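Local coordinates for protein SusD homolog (Bacteroides thetaiotaomicron VPI-5482, PDB 3FDH) that probably binds glycans at the outer membrane, as a SusD/RagB-family protein thought to assist a gut bacterium in sugar uptake, at residues L59-E63 / V64-E68; L195-A198 / Y199-A203; P304-N307 / G308-D311; D401-V404 / K405-A409; N411-Q414 / E415-Q419. All coordinates share one frame; numbering follows the deposited sequence.

All five contacts are local, each within one continuous run of a largely helical chain, and they come in the order of their numbers. Interactions 1 and 3 meet, centres about 12 Å apart: E63, at the end of helix 57-63, bonds the tip of the turn in 304-311. Interactions 4 and 5 touch too, centres about 10 Å apart, on the successive helices 393-410 and 412-423. Interaction 2, on helix 191-208, stands apart; its centre is about 23 Å from that of interaction 5 and on the opposite side of the chain's centre from interactions 1 and 3. The two touching pairs are separate: one ties a loop to a helix end, the other joins successive helices.

Interaction 1 (L59-E63 / V64-E68)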
loop_
_atom_site.group_PDB
_atom_site.type_symbol
_atom_site.label_atom_id
_atom_site.label_comp_id
_atom_site.label_asym_id
_atom_site.label_seq_id
_atom_site.Cartn_x
_atom_site.Cartn_y
_atom_site.Cartn_z
ATOM N N LEU A 59 -0.124 -13.799 -12.421
ATOM C CA LEU A 59 -0.119 -13.808 -10.948
ATOM C C LEU A 59 0.077 -15.244 -10.417
ATOM O O LEU A 59 0.581 -15.439 -9.308
ATOM C CB LEU A 59 -1.371 -13.134 -10.372
ATOM C CG LEU A 59 -1.248 -12.604 -8.944
ATOM C CD1 LEU A 59 -0.133 -11.553 -8.840
ATOM C CD2 LEU A 59 -2.579 -12.034 -8.498
ATOM N N TYR A 60 -0.293 -16.220 -11.229
ATOM C CA TYR A 60 -0.100 -17.637 -10.846
ATOM C C TYR A 60 1.393 -17.909 -10.816
ATOM O O TYR A 60 1.919 -18.494 -9.846
ATOM C CB TYR A 60 -0.798 -18.619 -11.794
ATOM C CG TYR A 60 -0.285 -20.032 -11.610
ATOM C CD1 TYR A 60 -0.745 -20.829 -10.577
ATOM C CD2 TYR A 60 0.704 -20.536 -12.425
ATOM C CE1 TYR A 60 -0.252 -22.114 -10.378
ATOM C CE2 TYR A 60 1.204 -21.820 -12.241
ATOM C CZ TYR A 60 0.741 -22.583 -11.192
ATOM O OH TYR A 60 1.234 -23.835 -10.992
ATOM N N TYR A 61 2.064 -17.409 -11.843
ATOM C CA TYR A 61 3.537 -17.605 -12.010
ATOM C C TYR A 61 4.337 -16.825 -10.961
ATOM O O TYR A 61 5.438 -17.211 -10.532
ATOM C CB TYR A 61 4.004 -17.380 -13.458
ATOM C CG TYR A 61 3.423 -18.496 -14.336
ATOM C CD1 TYR A 61 3.864 -19.804 -14.189
ATOM C CD2 TYR A 61 2.389 -18.251 -15.210
ATOM C CE1 TYR A 61 3.303 -20.854 -14.928
ATOM C CE2 TYR A 61 1.811 -19.282 -15.951
ATOM C CZ TYR A 61 2.263 -20.582 -15.798
ATOM O OH TYR A 61 1.685 -21.586 -16.552
ATOM N N ALA A 62 3.735 -15.750 -10.506
ATOM C CA ALA A 62 4.312 -14.953 -9.405
ATOM C C ALA A 62 4.150 -15.764 -8.115
ATOM O O ALA A 62 5.058 -15.896 -7.302
ATOM C CB ALA A 62 3.631 -13.565 -9.274
ATOM N N GLU A 63 2.967 -16.337 -7.941
ATOM C CA GLU A 63 2.678 -17.115 -6.758
ATOM C C GLU A 63 3.621 -18.309 -6.549
ATOM O O GLU A 63 4.053 -18.605 -5.433
ATOM C CB GLU A 63 1.219 -17.601 -6.834
ATOM C CG GLU A 63 0.710 -18.301 -5.535
ATOM C CD GLU A 63 0.618 -17.366 -4.327
ATOM O OE1 GLU A 63 0.170 -16.194 -4.482
ATOM O OE2 GLU A 63 0.928 -17.843 -3.207
ATOM N N VAL A 64 3.935 -18.997 -7.638
ATOM C CA VAL A 64 4.747 -20.213 -7.577
ATOM C C VAL A 64 6.189 -19.873 -7.810
ATOM O O VAL A 64 7.056 -20.701 -7.871
ATOM C CB VAL A 64 4.245 -21.322 -8.520
ATOM C CG1 VAL A 64 2.838 -21.782 -8.077
ATOM C CG2 VAL A 64 4.342 -20.909 -10.044
ATOM N N ARG A 65 6.407 -18.591 -7.971
ATOM C CA ARG A 65 7.750 -18.021 -8.181
ATOM C C ARG A 65 8.465 -18.586 -9.363
ATOM O O ARG A 65 9.651 -18.932 -9.265
ATOM C CB ARG A 65 8.621 -18.224 -6.950
ATOM C CG ARG A 65 8.048 -17.708 -5.674
ATOM C CD ARG A 65 7.832 -16.212 -5.638
ATOM N NE ARG A 65 7.562 -15.895 -4.255
ATOM C CZ ARG A 65 6.372 -15.653 -3.729
ATOM N NH1 ARG A 65 5.284 -15.523 -4.483
ATOM N NH2 ARG A 65 6.292 -15.461 -2.435
ATOM N N GLU A 66 7.763 -18.705 -10.483
ATOM C CA GLU A 66 8.396 -19.175 -11.714
ATOM C C GLU A 66 8.593 -18.033 -12.714
ATOM O O GLU A 66 7.678 -17.645 -13.433
ATOM C CB GLU A 66 7.622 -20.379 -12.283
ATOM C CG GLU A 66 7.493 -21.501 -11.201
ATOM C CD GLU A 66 6.600 -22.718 -11.558
ATOM O OE1 GLU A 66 6.014 -22.775 -12.664
ATOM O OE2 GLU A 66 6.495 -23.631 -10.686
ATOM N N ASN A 67 9.816 -17.503 -12.740
ATOM C CA ASN A 67 10.222 -16.425 -13.666
ATOM C C ASN A 67 9.627 -15.056 -13.424
ATOM O O ASN A 67 10.313 -14.032 -13.440
ATOM C CB ASN A 67 9.808 -16.824 -15.066
ATOM C CG ASN A 67 10.550 -18.054 -15.552
ATOM O OD1 ASN A 67 11.710 -18.240 -15.228
ATOM N ND2 ASN A 67 9.868 -18.911 -16.307
ATOM N N GLU A 68 8.322 -15.062 -13.234
ATOM C CA GLU A 68 7.551 -13.829 -13.134
ATOM C C GLU A 68 8.097 -12.777 -12.144
ATOM O O GLU A 68 8.149 -11.590 -12.453
ATOM C CB GLU A 68 6.087 -14.148 -12.786
ATOM C CG GLU A 68 5.104 -12.981 -12.842
ATOM C CD GLU A 68 4.777 -12.521 -14.239
ATOM O OE1 GLU A 68 5.159 -13.185 -15.221
ATOM O OE2 GLU A 68 4.078 -11.481 -14.359
HETATM O O HOH W 1 3.527 -24.412 -12.241
HETATM O O HOH W 2 2.979 -16.005 -2.517
#
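The Y61 ring carries CD2 of Y60 over the centre of one face, 3.5 Å above its plane, and takes OE1 of E66 at its edge, 4.0 Å from CD1. The Y60 ring in turn has Y61 CD2 and water 1 at its edge, and that water joins Y60 OH to E66 OE1, to which it donates. V64 slants against the same ring, CG1 lying 3.8 Å from Y60 CZ; with chi1 at 165° Y60 CG is anti to the backbone N, which carries the ring along the helix to this valine. Helix 57-63 ends in a Schellman motif: R65 has a positive phi, the N-H of E66 returns to Y61 O at 2.8 Å, and the N-H of R65 to A62 O at 3.1 Å. That second carbonyl is gripped twice, because R65 NH1 comes to A62 O from the opposite face of the carbonyl plane, at 2.9 Å and nearly straight (166°), with the oxygen lying in the guanidinium plane. A leucine in place of R65 would probably leave A62 O without its second donor and K459 O and N456 OD1 without theirs. Water 2 accepts from R65 NH1 at 3.1 Å and lies beside E63, whose OE1 is bonded to S47 OG. E68 CB rests on the backbone of Y61 and A62, while OE2 turns back to Q58 and Y44.

Interaction 2 (L195-A198 / Y199-A203)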
loop_
_atom_site.group_PDB
_atom_site.type_symbol
_atom_site.label_atom_id
_atom_site.label_comp_id
_atom_site.label_asym_id
_atom_site.label_seq_id
_atom_site.Cartn_x
_atom_site.Cartn_y
_atom_site.Cartn_z
ATOM N N LEU A 195 -1.585 19.045 4.356
ATOM C CA LEU A 195 -0.487 19.281 5.291
ATOM C C LEU A 195 -0.430 18.080 6.242
ATOM O O LEU A 195 0.634 17.537 6.550
ATOM C CB LEU A 195 -0.694 20.624 6.023
ATOM C CG LEU A 195 0.466 21.192 6.830
ATOM C CD1 LEU A 195 1.660 21.491 5.934
ATOM C CD2 LEU A 195 -0.041 22.470 7.477
ATOM N N LYS A 196 -1.604 17.636 6.668
ATOM C CA LYS A 196 -1.689 16.438 7.546
ATOM C C LYS A 196 -1.142 15.198 6.848
ATOM O O LYS A 196 -0.460 14.363 7.447
ATOM C CB LYS A 196 -3.115 16.181 7.999
ATOM C CG LYS A 196 -3.606 17.147 9.001
ATOM C CD LYS A 196 -5.010 16.817 9.413
ATOM C CE LYS A 196 -5.474 17.712 10.516
ATOM N NZ LYS A 196 -6.942 17.539 10.715
ATOM N N PHE A 197 -1.481 15.093 5.573
ATOM C CA PHE A 197 -1.034 13.993 4.706
ATOM C C PHE A 197 0.497 14.059 4.602
ATOM O O PHE A 197 1.202 13.053 4.767
ATOM C CB PHE A 197 -1.747 14.083 3.334
ATOM C CG PHE A 197 -1.356 13.032 2.319
ATOM C CD1 PHE A 197 -0.931 11.750 2.697
ATOM C CD2 PHE A 197 -1.515 13.304 0.961
ATOM C CE1 PHE A 197 -0.577 10.785 1.719
ATOM C CE2 PHE A 197 -1.194 12.352 -0.007
ATOM C CZ PHE A 197 -0.766 11.085 0.384
ATOM N N ALA A 198 1.035 15.254 4.388
ATOM C CA ALA A 198 2.520 15.388 4.279
ATOM C C ALA A 198 3.220 14.897 5.566
ATOM O O ALA A 198 4.229 14.215 5.525
ATOM C CB ALA A 198 2.926 16.840 3.980
ATOM N N TYR A 199 2.668 15.248 6.714
ATOM C CA TYR A 199 3.243 14.817 8.007
ATOM C C TYR A 199 3.083 13.340 8.206
ATOM O O TYR A 199 3.911 12.689 8.825
ATOM C CB TYR A 199 2.637 15.563 9.209
ATOM C CG TYR A 199 3.316 16.881 9.429
ATOM C CD1 TYR A 199 4.636 16.940 9.879
ATOM C CD2 TYR A 199 2.659 18.068 9.169
ATOM C CE1 TYR A 199 5.275 18.133 10.052
ATOM C CE2 TYR A 199 3.292 19.292 9.367
ATOM C CZ TYR A 199 4.593 19.312 9.800
ATOM O OH TYR A 199 5.208 20.527 9.984
ATOM N N GLY A 200 1.997 12.815 7.667
ATOM C CA GLY A 200 1.708 11.380 7.775
ATOM C C GLY A 200 2.750 10.655 7.016
ATOM O O GLY A 200 3.289 9.617 7.488
ATOM N N LEU A 201 3.131 11.245 5.870
ATOM C CA LEU A 201 4.163 10.599 5.007
ATOM C C LEU A 201 5.552 10.696 5.658
ATOM O O LEU A 201 6.380 9.782 5.579
ATOM C CB LEU A 201 4.154 11.179 3.587
ATOM C CG LEU A 201 2.952 10.843 2.699
ATOM C CD1 LEU A 201 3.048 11.619 1.377
ATOM C CD2 LEU A 201 2.859 9.346 2.456
ATOM N N LYS A 202 5.798 11.810 6.336
ATOM C CA LYS A 202 7.032 11.944 7.079
ATOM C C LYS A 202 7.121 10.863 8.143
ATOM O O LYS A 202 8.178 10.339 8.429
ATOM C CB LYS A 202 7.213 13.341 7.705
ATOM C CG LYS A 202 7.613 14.390 6.637
ATOM C CD LYS A 202 8.115 15.713 7.178
ATOM C CE LYS A 202 9.521 15.592 7.653
ATOM N NZ LYS A 202 10.117 16.894 7.987
ATOM N N ALA A 203 6.003 10.499 8.717
ATOM C CA ALA A 203 6.008 9.441 9.727
ATOM C C ALA A 203 6.316 8.120 9.042
ATOM O O ALA A 203 7.193 7.355 9.466
ATOM C CB ALA A 203 4.692 9.382 10.462
#
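From L195 to A203 the backbone is regular alpha-helix, the N-H groups of Y199, G200, L201 and K202 each bonding the carbonyl four residues back; L201 N to F197 O, at 2.9 Å, is the one that comes nearly along the C=O axis. On this framework F197 and L201 make the main side-chain contact. L201 CD1 sits over one face of the F197 ring, 4.1 Å from its centroid and 25° off the normal, a CH-pi contact shifted toward the rim, while L201 CG comes to 3.7 Å from F197 CE1. The phenylalanine gets there because CG is anti to the backbone N (chi1 178°), swinging the ring along the axis toward the next turn. On roughly the opposite side of the helix, Y199 lies against L195: its CE2 is 4.2 Å from L195 CG, and its CD2 rests 3.4 Å from L195 O, which also accepts the N-H of Y199. The F197-L201 pair faces V114 of helix 106-127, and L195 and Y199 share I169 of helix 154-171, so this part of helix 191-208 is packed between neighbours, in keeping with the TPR-like helical architecture of the family. Between side chains the contact is wholly apolar: shape and ring-face packing supply the cohesion between the two segments, while the amines of K196 and K202 are paired elsewhere, in salt bridges with D236 and D166.

Interaction 3 (P304-N307 / G308-D311)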
loop_
_atom_site.group_PDB
_atom_site.type_symbol
_atom_site.label_atom_id
_atom_site.label_comp_id
_atom_site.label_asym_id
_atom_site.label_seq_id
_atom_site.Cartn_x
_atom_site.Cartn_y
_atom_site.Cartn_z
ATOM N N PRO A 304 -10.277 -22.430 -0.052
ATOM C CA PRO A 304 -9.168 -21.473 -0.122
ATOM C C PRO A 304 -8.001 -22.037 -0.901
ATOM O O PRO A 304 -7.846 -23.260 -1.062
ATOM C CB PRO A 304 -8.816 -21.230 1.358
ATOM C CG PRO A 304 -9.193 -22.541 2.044
ATOM C CD PRO A 304 -10.390 -23.073 1.267
ATOM N N ALA A 305 -7.207 -21.119 -1.417
ATOM C CA ALA A 305 -6.038 -21.447 -2.219
ATOM C C ALA A 305 -4.796 -21.635 -1.328
ATOM O O ALA A 305 -4.544 -20.824 -0.405
ATOM C CB ALA A 305 -5.804 -20.367 -3.293
ATOM N N PRO A 306 -4.027 -22.704 -1.583
ATOM C CA PRO A 306 -2.821 -22.920 -0.814
ATOM C C PRO A 306 -1.726 -21.985 -1.279
ATOM O O PRO A 306 -1.362 -21.926 -2.466
ATOM C CB PRO A 306 -2.439 -24.358 -1.135
ATOM C CG PRO A 306 -2.979 -24.581 -2.487
ATOM C CD PRO A 306 -4.236 -23.785 -2.568
ATOM N N ASN A 307 -1.184 -21.249 -0.321
ATOM C CA ASN A 307 -0.141 -20.271 -0.648
ATOM C C ASN A 307 1.043 -20.937 -1.277
ATOM O O ASN A 307 1.574 -21.911 -0.763
ATOM C CB ASN A 307 0.309 -19.508 0.594
ATOM C CG ASN A 307 -0.847 -18.914 1.336
ATOM O OD1 ASN A 307 -1.435 -19.584 2.199
ATOM N ND2 ASN A 307 -1.281 -17.696 0.921
ATOM N N GLY A 308 1.433 -20.411 -2.429
ATOM C CA GLY A 308 2.581 -20.946 -3.146
ATOM C C GLY A 308 2.400 -22.220 -3.950
ATOM O O GLY A 308 3.344 -22.661 -4.609
ATOM N N SER A 309 1.215 -22.822 -3.921
ATOM C CA SER A 309 0.990 -24.084 -4.626
ATOM C C SER A 309 -0.448 -24.336 -5.137
ATOM O O SER A 309 -0.896 -25.477 -5.178
ATOM C CB SER A 309 1.426 -25.262 -3.715
ATOM O OG SER A 309 0.518 -25.442 -2.633
ATOM N N PRO A 310 -1.183 -23.278 -5.554
ATOM C CA PRO A 310 -2.483 -23.632 -6.111
ATOM C C PRO A 310 -2.430 -24.285 -7.476
ATOM O O PRO A 310 -1.443 -24.220 -8.201
ATOM C CB PRO A 310 -3.138 -22.270 -6.338
ATOM C CG PRO A 310 -1.983 -21.420 -6.735
ATOM C CD PRO A 310 -0.834 -21.888 -5.836
ATOM N N ASP A 311 -3.522 -24.920 -7.807
ATOM C CA ASP A 311 -3.765 -25.364 -9.176
ATOM C C ASP A 311 -4.160 -24.084 -9.919
ATOM O O ASP A 311 -4.798 -23.195 -9.345
ATOM C CB ASP A 311 -4.917 -26.360 -9.238
ATOM C CG ASP A 311 -4.571 -27.696 -8.620
ATOM O OD1 ASP A 311 -3.367 -28.062 -8.604
ATOM O OD2 ASP A 311 -5.526 -28.390 -8.207
#
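P306 to S309 form a type II beta turn: N307 is extended at phi/psi -60°/128°, G308 has a positive phi, and the N-H of S309 reaches P306 O at 3.1 Å. That bond is straight at its hydrogen, but the donor stands above the carbonyl plane and not on a lone pair. At G308 a side chain would run into the carbonyl oxygen of N307, which suits the position to a residue without one. Across the mouth of the turn, S309 OG lies against the P306 ring, 3.5 Å from CB and 3.6 Å from CG. With OG placed between the backbone N and the carbonyl carbon (chi1 72°), the hydroxyl is folded back over its own turn. P310 packs on the P306 ring as well: its CB is 4.2 Å from P306 CD and 4.5 Å from A305 CB, and its CD is 3.4 Å from P306 O. N307 points the other way, its OD1 accepting from S266 N and its ND2 meeting S264 OG, while A305 pairs through its backbone with A263. V53 of strand 52-54 touches A305, N307 and P310, which seats the turn against that strand. Since proline has no N-H, P306 O gains no donor from P310. The N-H of G308 is left for E63 OE2, so a buried carboxylate holds the tip of the turn, its negative charge probably eased by donors at both oxygens.

Interaction 4 (D401-V404 / K405-A409); sequences DDVV and KAKYA
K405 and D401 approach at a slant, the lysine chain bending back over the turn before it: OD1 of D401 is 3.7 Å from K405 CE and 3.9 Å from NZ, a long salt bridge. The bend at chi3 (-73°) is what brings the amine round to the aspartate. The same OD1 also pairs with K358, so its charge is probably shared between two lysines. V403 and K407 are arranged otherwise, lying side by side and pointing the same way; V403 CG1 is 4.0 Å from K407 CE, and the lysine's methylenes run alongside V403 O. Its amine goes on to a cation-pi contact with Y274. The helix widens into a pi-type turn at 401-404. Water 3 bridges the turn, donating to D401 O at 2.7 Å and accepting the N-H of A406 at 3.0 Å. Water 4 gives that carbonyl a second donor, also at 2.7 Å, and accepts from K405 NZ, tying the lysine to the backbone. Regular alpha-helical bonding is in place one turn on, where the N-H of Y408 meets V404 O at 2.8 Å, while the hydroxyl of Y408 bonds A353 N outside the contact. The two residues facing inward place this part of helix 393-410 in the fold: V404 lies on E415 and Q419 of helix 412-423, Y408 on T416 of that helix, and both rest on L357 of helix 354-379.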
loop_
_atom_site.group_PDB
_atom_site.type_symbol
_atom_site.label_atom_id
_atom_site.label_comp_id
_atom_site.label_asym_id
_atom_site.label_seq_id
_atom_site.Cartn_x
_atom_site.Cartn_y
_atom_site.Cartn_z
ATOM N N ASP A 401 -10.742 -5.603 23.102
ATOM C CA ASP A 401 -10.724 -5.808 24.567
ATOM C C ASP A 401 -10.700 -7.286 24.909
ATOM O O ASP A 401 -10.015 -7.744 25.822
ATOM C CB ASP A 401 -11.976 -5.219 25.217
ATOM C CG ASP A 401 -12.016 -3.684 25.212
ATOM O OD1 ASP A 401 -10.979 -3.013 24.979
ATOM O OD2 ASP A 401 -13.125 -3.149 25.445
ATOM N N ASP A 402 -11.425 -8.047 24.113
ATOM C CA ASP A 402 -11.633 -9.467 24.405
ATOM C C ASP A 402 -10.493 -10.340 23.934
ATOM O O ASP A 402 -10.231 -11.379 24.524
ATOM C CB ASP A 402 -12.949 -9.987 23.781
ATOM C CG ASP A 402 -14.199 -9.622 24.594
ATOM O OD1 ASP A 402 -14.058 -9.047 25.680
ATOM O OD2 ASP A 402 -15.330 -9.926 24.140
ATOM N N VAL A 403 -9.788 -9.888 22.905
ATOM C CA VAL A 403 -8.765 -10.706 22.278
ATOM C C VAL A 403 -7.382 -10.053 22.122
ATOM O O VAL A 403 -6.356 -10.596 22.560
ATOM C CB VAL A 403 -9.240 -11.152 20.863
ATOM C CG1 VAL A 403 -8.129 -11.918 20.112
ATOM C CG2 VAL A 403 -10.540 -11.965 20.963
ATOM N N VAL A 404 -7.368 -8.876 21.524
ATOM C CA VAL A 404 -6.097 -8.237 21.200
ATOM C C VAL A 404 -5.354 -7.690 22.393
ATOM O O VAL A 404 -4.133 -7.770 22.460
ATOM C CB VAL A 404 -6.230 -7.118 20.108
ATOM C CG1 VAL A 404 -4.885 -6.518 19.836
ATOM C CG2 VAL A 404 -6.831 -7.657 18.790
ATOM N N LYS A 405 -6.099 -7.194 23.368
ATOM C CA LYS A 405 -5.471 -6.499 24.499
ATOM C C LYS A 405 -4.469 -7.418 25.225
ATOM O O LYS A 405 -3.332 -7.037 25.512
ATOM C CB LYS A 405 -6.556 -5.946 25.452
ATOM C CG LYS A 405 -6.014 -5.091 26.581
ATOM C CD LYS A 405 -7.051 -4.805 27.662
ATOM C CE LYS A 405 -8.111 -3.797 27.232
ATOM N NZ LYS A 405 -9.071 -3.477 28.356
ATOM N N ALA A 406 -4.899 -8.634 25.506
ATOM C CA ALA A 406 -4.048 -9.582 26.224
ATOM C C ALA A 406 -2.809 -9.963 25.402
ATOM O O ALA A 406 -1.721 -10.086 25.945
ATOM C CB ALA A 406 -4.836 -10.831 26.656
ATOM N N LYS A 407 -2.975 -10.097 24.092
ATOM C CA LYS A 407 -1.873 -10.487 23.208
ATOM C C LYS A 407 -0.878 -9.354 23.122
ATOM O O LYS A 407 0.342 -9.566 23.072
ATOM C CB LYS A 407 -2.387 -10.891 21.822
ATOM C CG LYS A 407 -3.152 -12.202 21.850
ATOM C CD LYS A 407 -3.695 -12.530 20.504
ATOM C CE LYS A 407 -4.630 -13.758 20.484
ATOM N NZ LYS A 407 -3.986 -15.065 20.812
ATOM N N TYR A 408 -1.410 -8.146 23.159
ATOM C CA TYR A 408 -0.577 -6.941 23.100
ATOM C C TYR A 408 0.273 -6.862 24.387
ATOM O O TYR A 408 1.468 -6.595 24.342
ATOM C CB TYR A 408 -1.413 -5.649 22.953
ATOM C CG TYR A 408 -0.603 -4.460 23.398
ATOM C CD1 TYR A 408 0.411 -3.940 22.582
ATOM C CD2 TYR A 408 -0.794 -3.896 24.666
ATOM C CE1 TYR A 408 1.210 -2.892 23.020
ATOM C CE2 TYR A 408 -0.019 -2.849 25.098
ATOM C CZ TYR A 408 0.992 -2.353 24.283
ATOM O OH TYR A 408 1.766 -1.318 24.749
ATOM N N ALA A 409 -0.383 -7.101 25.526
ATOM C CA ALA A 409 0.281 -7.082 26.849
ATOM C C ALA A 409 1.466 -8.044 26.848
ATOM O O ALA A 409 2.555 -7.733 27.354
ATOM C CB ALA A 409 -0.686 -7.462 27.965
HETATM O O HOH W 3 -7.792 -9.272 25.938
HETATM O O HOH W 4 -10.011 -6.496 28.222
#

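Interaction 5 (N411-Q414 / E415-Q419)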
loop_
_atom_site.group_PDB
_atom_site.type_symbol
_atom_site.label_atom_id
_atom_site.label_comp_id
_atom_site.label_asym_id
_atom_site.label_seq_id
_atom_site.Cartn_x
_atom_site.Cartn_y
_atom_site.Cartn_z
ATOM N N ASN A 411 3.156 -9.389 24.123
ATOM C CA ASN A 411 4.206 -9.106 23.121
ATOM C C ASN A 411 3.827 -7.860 22.349
ATOM O O ASN A 411 3.353 -7.962 21.215
ATOM C CB ASN A 411 4.343 -10.267 22.134
ATOM C CG ASN A 411 4.787 -11.545 22.788
ATOM O OD1 ASN A 411 5.952 -11.693 23.117
ATOM N ND2 ASN A 411 3.873 -12.501 22.943
ATOM N N PRO A 412 4.027 -6.678 22.955
ATOM C CA PRO A 412 3.551 -5.431 22.369
ATOM C C PRO A 412 3.889 -5.203 20.907
ATOM O O PRO A 412 3.004 -5.055 20.082
ATOM C CB PRO A 412 4.194 -4.356 23.249
ATOM C CG PRO A 412 4.456 -5.034 24.579
ATOM C CD PRO A 412 4.560 -6.505 24.319
ATOM N N LEU A 413 5.150 -5.162 20.590
ATOM C CA LEU A 413 5.546 -4.911 19.206
ATOM C C LEU A 413 5.026 -5.945 18.214
ATOM O O LEU A 413 4.496 -5.611 17.150
ATOM C CB LEU A 413 7.069 -4.801 19.066
ATOM C CG LEU A 413 7.554 -4.449 17.649
ATOM C CD1 LEU A 413 6.988 -3.123 17.141
ATOM C CD2 LEU A 413 9.090 -4.464 17.637
ATOM N N GLN A 414 5.248 -7.195 18.575
ATOM C CA GLN A 414 4.876 -8.332 17.736
ATOM C C GLN A 414 3.420 -8.238 17.366
ATOM O O GLN A 414 3.058 -8.354 16.208
ATOM C CB GLN A 414 5.114 -9.657 18.460
ATOM C CG GLN A 414 4.601 -10.844 17.686
ATOM C CD GLN A 414 4.886 -12.162 18.376
ATOM O OE1 GLN A 414 6.016 -12.580 18.438
ATOM N NE2 GLN A 414 3.845 -12.837 18.860
ATOM N N GLU A 415 2.608 -8.064 18.393
ATOM C CA GLU A 415 1.143 -7.984 18.261
ATOM C C GLU A 415 0.709 -6.782 17.430
ATOM O O GLU A 415 -0.185 -6.861 16.588
ATOM C CB GLU A 415 0.463 -7.979 19.618
ATOM C CG GLU A 415 -1.044 -7.943 19.511
ATOM C CD GLU A 415 -1.692 -9.162 18.783
ATOM O OE1 GLU A 415 -1.079 -10.248 18.621
ATOM O OE2 GLU A 415 -2.874 -9.028 18.394
ATOM N N THR A 416 1.368 -5.667 17.680
ATOM C CA THR A 416 1.134 -4.448 16.935
ATOM C C THR A 416 1.355 -4.663 15.440
ATOM O O THR A 416 0.545 -4.265 14.626
ATOM C CB THR A 416 1.997 -3.253 17.465
ATOM O OG1 THR A 416 1.596 -2.958 18.822
ATOM C CG2 THR A 416 1.860 -1.961 16.541
HETATM N N MSE A 417 2.412 -5.356 15.057
HETATM C CA MSE A 417 2.708 -5.464 13.652
HETATM C C MSE A 417 1.823 -6.521 12.981
HETATM O O MSE A 417 1.485 -6.400 11.785
HETATM C CB MSE A 417 4.173 -5.764 13.479
HETATM C CG MSE A 417 5.122 -4.720 14.105
HETATM SE SE MSE A 417 4.754 -2.956 13.417
HETATM C CE MSE A 417 5.127 -3.344 11.556
ATOM N N ILE A 418 1.452 -7.547 13.760
ATOM C CA ILE A 418 0.471 -8.561 13.280
ATOM C C ILE A 418 -0.853 -7.856 12.967
ATOM O O ILE A 418 -1.481 -8.083 11.929
ATOM C CB ILE A 418 0.253 -9.723 14.271
ATOM C CG1 ILE A 418 1.523 -10.596 14.325
ATOM C CG2 ILE A 418 -0.915 -10.567 13.805
ATOM C CD1 ILE A 418 1.552 -11.713 15.435
ATOM N N GLN A 419 -1.258 -6.982 13.870
ATOM C CA GLN A 419 -2.486 -6.233 13.706
ATOM C C GLN A 419 -2.414 -5.261 12.532
ATOM O O GLN A 419 -3.399 -5.080 11.806
ATOM C CB GLN A 419 -2.934 -5.531 15.026
ATOM C CG GLN A 419 -3.403 -6.518 16.121
ATOM C CD GLN A 419 -4.565 -7.431 15.663
ATOM O OE1 GLN A 419 -5.499 -6.986 14.987
ATOM N NE2 GLN A 419 -4.509 -8.702 16.048
HETATM O O HOH W 5 0.998 -11.655 19.466
#
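P412 O is gripped twice by T416, whose OG1 donates to it at 2.8 Å and whose backbone N-H does so at 3.0 Å, the two arriving from opposite faces of the carbonyl plane. This is the first turn of helix 412-423, in the alpha-helical SusD-like fold, with a threonine hydroxyl doubling the ordinary i to i+4 bond. OG1 lies beside the backbone N (chi1 -64°), which brings the hydroxyl down to the preceding turn. A valine in place of T416 has no hydroxyl to give, and would probably leave P412 O without its second donor. Just ahead of the helix, at the N-cap position, N411 gives its carbonyl to E415 N, although its side chain does no capping. L413 and M417, the latter a selenomethionine, lie side by side and point the same way, with L413 CD1 3.9 Å from M417 CG. Q414 and I418 repeat the arrangement one residue on, their CG and CD1 also 3.9 Å apart. L413 packs on R348 at the end of helix 335-348, and T416 on C347 of the same helix. E415 carries the polar side: OE1 bonds the hydroxyl of Y274, and water 5 accepts from Q414 NE2 at 3.1 Å while donating to E415 OE1 at 2.6 Å. The other oxygen, E415 OE2, accepts from Q419 NE2 at 2.9 Å, the amide nitrogen standing 35° out of the carboxylate plane.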